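Local structure of Alpha/beta hydrolase fold-3 domain-containing protein (Enterococcus faecalis, 2QRU) at residues G102-G107 against N129-T134. The protein is of unknown specific function but probably acts as a hydrolase of the alpha/beta-hydrolase superfamily. Residues are numbered along the deposited sequence; the frame is centred on the assembly and turned at random.
Sequences GRSAGG and NFYGYT. With PO4 (phosphate ion), chain B.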
loop_
_atom_site.group_PDB
_atom_site.type_symbol
_atom_site.label_atom_id
_atom_site.label_comp_id
_atom_site.label_asym_id
_atom_site.label_seq_id
_atom_site.Cartn_x
_atom_site.Cartn_y
_atom_site.Cartn_z
ATOM N N GLY A 102 -0.290 2.039 4.132
ATOM C CA GLY A 102 -0.453 1.293 2.849
ATOM C C GLY A 102 -1.897 0.863 2.656
ATOM O O GLY A 102 -2.543 0.401 3.612
ATOM N N ARG A 103 -2.356 0.963 1.416
ATOM C CA ARG A 103 -3.724 0.620 1.046
ATOM C C ARG A 103 -3.658 -0.640 0.152
ATOM O O ARG A 103 -3.118 -0.576 -0.964
ATOM C CB ARG A 103 -4.283 1.778 0.240
ATOM C CG ARG A 103 -5.655 1.511 -0.316
ATOM C CD ARG A 103 -6.204 2.794 -0.980
ATOM N NE ARG A 103 -7.549 2.678 -1.512
ATOM C CZ ARG A 103 -8.208 3.740 -1.966
ATOM N NH1 ARG A 103 -7.614 4.937 -1.886
ATOM N NH2 ARG A 103 -9.444 3.641 -2.461
ATOM N N SER A 104 -4.226 -1.744 0.637
ATOM C CA SER A 104 -4.287 -3.017 -0.096
ATOM C C SER A 104 -2.887 -3.474 -0.547
ATOM O O SER A 104 -2.021 -3.751 0.308
ATOM C CB SER A 104 -5.309 -2.944 -1.237
ATOM O OG SER A 104 -5.509 -4.254 -1.750
ATOM N N ALA A 105 -2.622 -3.481 -1.852
ATOM C CA ALA A 105 -1.259 -3.867 -2.277
ATOM C C ALA A 105 -0.223 -2.940 -1.624
ATOM O O ALA A 105 0.899 -3.356 -1.357
ATOM C CB ALA A 105 -1.142 -3.780 -3.799
ATOM N N GLY A 106 -0.589 -1.669 -1.426
ATOM C CA GLY A 106 0.285 -0.742 -0.693
ATOM C C GLY A 106 0.643 -1.233 0.722
ATOM O O GLY A 106 1.723 -0.926 1.218
ATOM N N GLY A 107 -0.265 -1.965 1.379
ATOM C CA GLY A 107 0.056 -2.558 2.700
ATOM C C GLY A 107 1.126 -3.640 2.595
ATOM O O GLY A 107 2.027 -3.728 3.431
ATOM N N ASN A 129 -1.973 -0.209 8.273
ATOM C CA ASN A 129 -2.359 -1.169 7.248
ATOM C C ASN A 129 -3.870 -1.113 6.984
ATOM O O ASN A 129 -4.657 -1.451 7.873
ATOM C CB ASN A 129 -2.059 -2.582 7.752
ATOM C CG ASN A 129 -2.633 -3.618 6.838
ATOM O OD1 ASN A 129 -2.368 -3.585 5.647
ATOM N ND2 ASN A 129 -3.412 -4.544 7.386
ATOM N N PHE A 130 -4.241 -0.713 5.776
ATOM C CA PHE A 130 -5.616 -0.851 5.271
ATOM C C PHE A 130 -5.655 -2.081 4.388
ATOM O O PHE A 130 -5.209 -2.020 3.229
ATOM C CB PHE A 130 -6.003 0.401 4.493
ATOM C CG PHE A 130 -6.343 1.543 5.390
ATOM C CD1 PHE A 130 -7.662 1.675 5.871
ATOM C CD2 PHE A 130 -5.400 2.478 5.727
ATOM C CE1 PHE A 130 -8.003 2.741 6.745
ATOM C CE2 PHE A 130 -5.718 3.542 6.578
ATOM C CZ PHE A 130 -7.010 3.687 7.093
ATOM N N TYR A 131 -6.132 -3.200 4.965
ATOM C CA TYR A 131 -6.447 -4.447 4.234
ATOM C C TYR A 131 -5.339 -4.912 3.251
ATOM O O TYR A 131 -5.596 -5.345 2.116
ATOM C CB TYR A 131 -7.850 -4.386 3.607
ATOM C CG TYR A 131 -8.225 -3.065 2.969
ATOM C CD1 TYR A 131 -7.833 -2.752 1.673
ATOM C CD2 TYR A 131 -8.971 -2.116 3.679
ATOM C CE1 TYR A 131 -8.195 -1.523 1.076
ATOM C CE2 TYR A 131 -9.314 -0.878 3.102
ATOM C CZ TYR A 131 -8.926 -0.590 1.812
ATOM O OH TYR A 131 -9.344 0.637 1.247
ATOM N N GLY A 132 -4.104 -4.838 3.751
ATOM C CA GLY A 132 -2.958 -5.408 3.019
ATOM C C GLY A 132 -2.779 -6.891 3.350
ATOM O O GLY A 132 -3.694 -7.580 3.847
ATOM N N TYR A 133 -1.556 -7.370 3.098
ATOM C CA TYR A 133 -1.237 -8.791 3.215
ATOM C C TYR A 133 0.258 -8.978 3.370
ATOM O O TYR A 133 1.028 -8.055 3.060
ATOM C CB TYR A 133 -1.795 -9.552 2.028
ATOM C CG TYR A 133 -1.718 -8.866 0.686
ATOM C CD1 TYR A 133 -2.760 -8.018 0.247
ATOM C CD2 TYR A 133 -0.641 -9.108 -0.192
ATOM C CE1 TYR A 133 -2.711 -7.393 -1.018
ATOM C CE2 TYR A 133 -0.593 -8.475 -1.435
ATOM C CZ TYR A 133 -1.639 -7.651 -1.851
ATOM O OH TYR A 133 -1.620 -7.047 -3.099
ATOM N N THR A 134 0.661 -10.177 3.835
ATOM C CA THR A 134 2.038 -10.419 4.249
ATOM C C THR A 134 2.712 -11.422 3.292
ATOM O O THR A 134 3.918 -11.643 3.372
ATOM C CB THR A 134 2.075 -11.020 5.680
ATOM O OG1 THR A 134 1.148 -12.112 5.741
ATOM C CG2 THR A 134 1.704 -9.964 6.737
HETATM P P PO4 B . -6.096 -3.432 -4.495
HETATM O O1 PO4 B . -6.386 -4.804 -3.902
HETATM O O2 PO4 B . -6.507 -3.461 -5.961
HETATM O O3 PO4 B . -6.971 -2.356 -3.845
HETATM O O4 PO4 B . -4.623 -3.124 -4.282
HETATM O O HOH W 1 -4.020 -6.081 -3.967
#
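Ser104 meets Phe130, Tyr131 and Tyr133 at what fits a nucleophile elbow, the sharp strand-to-helix turn of alpha/beta hydrolases, here with the Gly-X-Ser-X-Gly sequence from Gly102 to Gly106. Two nearly straight parallel-sheet bonds hold the turn to its neighbour: Phe130 N gives its hydrogen to Gly102 O at 3.0 Å, and Ser104 N to Phe130 O at 2.8 Å. Ser104 itself takes the strained backbone of such elbows, with phi at +54°. Its CB meets the edge of the Tyr131 ring, 3.9 Å from CD1, while its CA-H points almost directly at the carbonyl of Tyr131, whose buried O has no conventional hydrogen-bond partner. Glycines allow the backbones to close in: Gly132 CA comes within 3.3 Å of Ser104 O and packs against Gly107, and Asn129 OD1 braces the bend by accepting from Gly132 N in an Asx motif.

With CG between the backbone N and carbonyl carbon (chi1 38°), the Tyr133 ring is directed to the first turn of the helix, its OH 3.3 Å from Ala105 CA. A water 2.7 Å from Tyr133 OH links this hydroxyl to Ser104 OG and a phosphate, probably from the crystallisation liquor. Ala105 N also donates to phosphate O4, consistent with an oxyanion hole, and Gly36 N and Gly37 N bind the same ion. Ser104 OG pairs with His249, probably within a Ser-His-Asp triad completed by Asp221. Extended Arg103 runs beside Tyr131, guanidinium and ring almost perpendicular (87°); Arg103 NE forms a salt bridge with Asp250, and Tyr131 OH hydrogen-bonds to the same carboxylate. The elbow thus joins strand 98-103 to helix 105-119 in a beta-alpha-beta unit, with strand 127-130 between strands 98-103 and 213-218 and helix 227-235 touching Asn129.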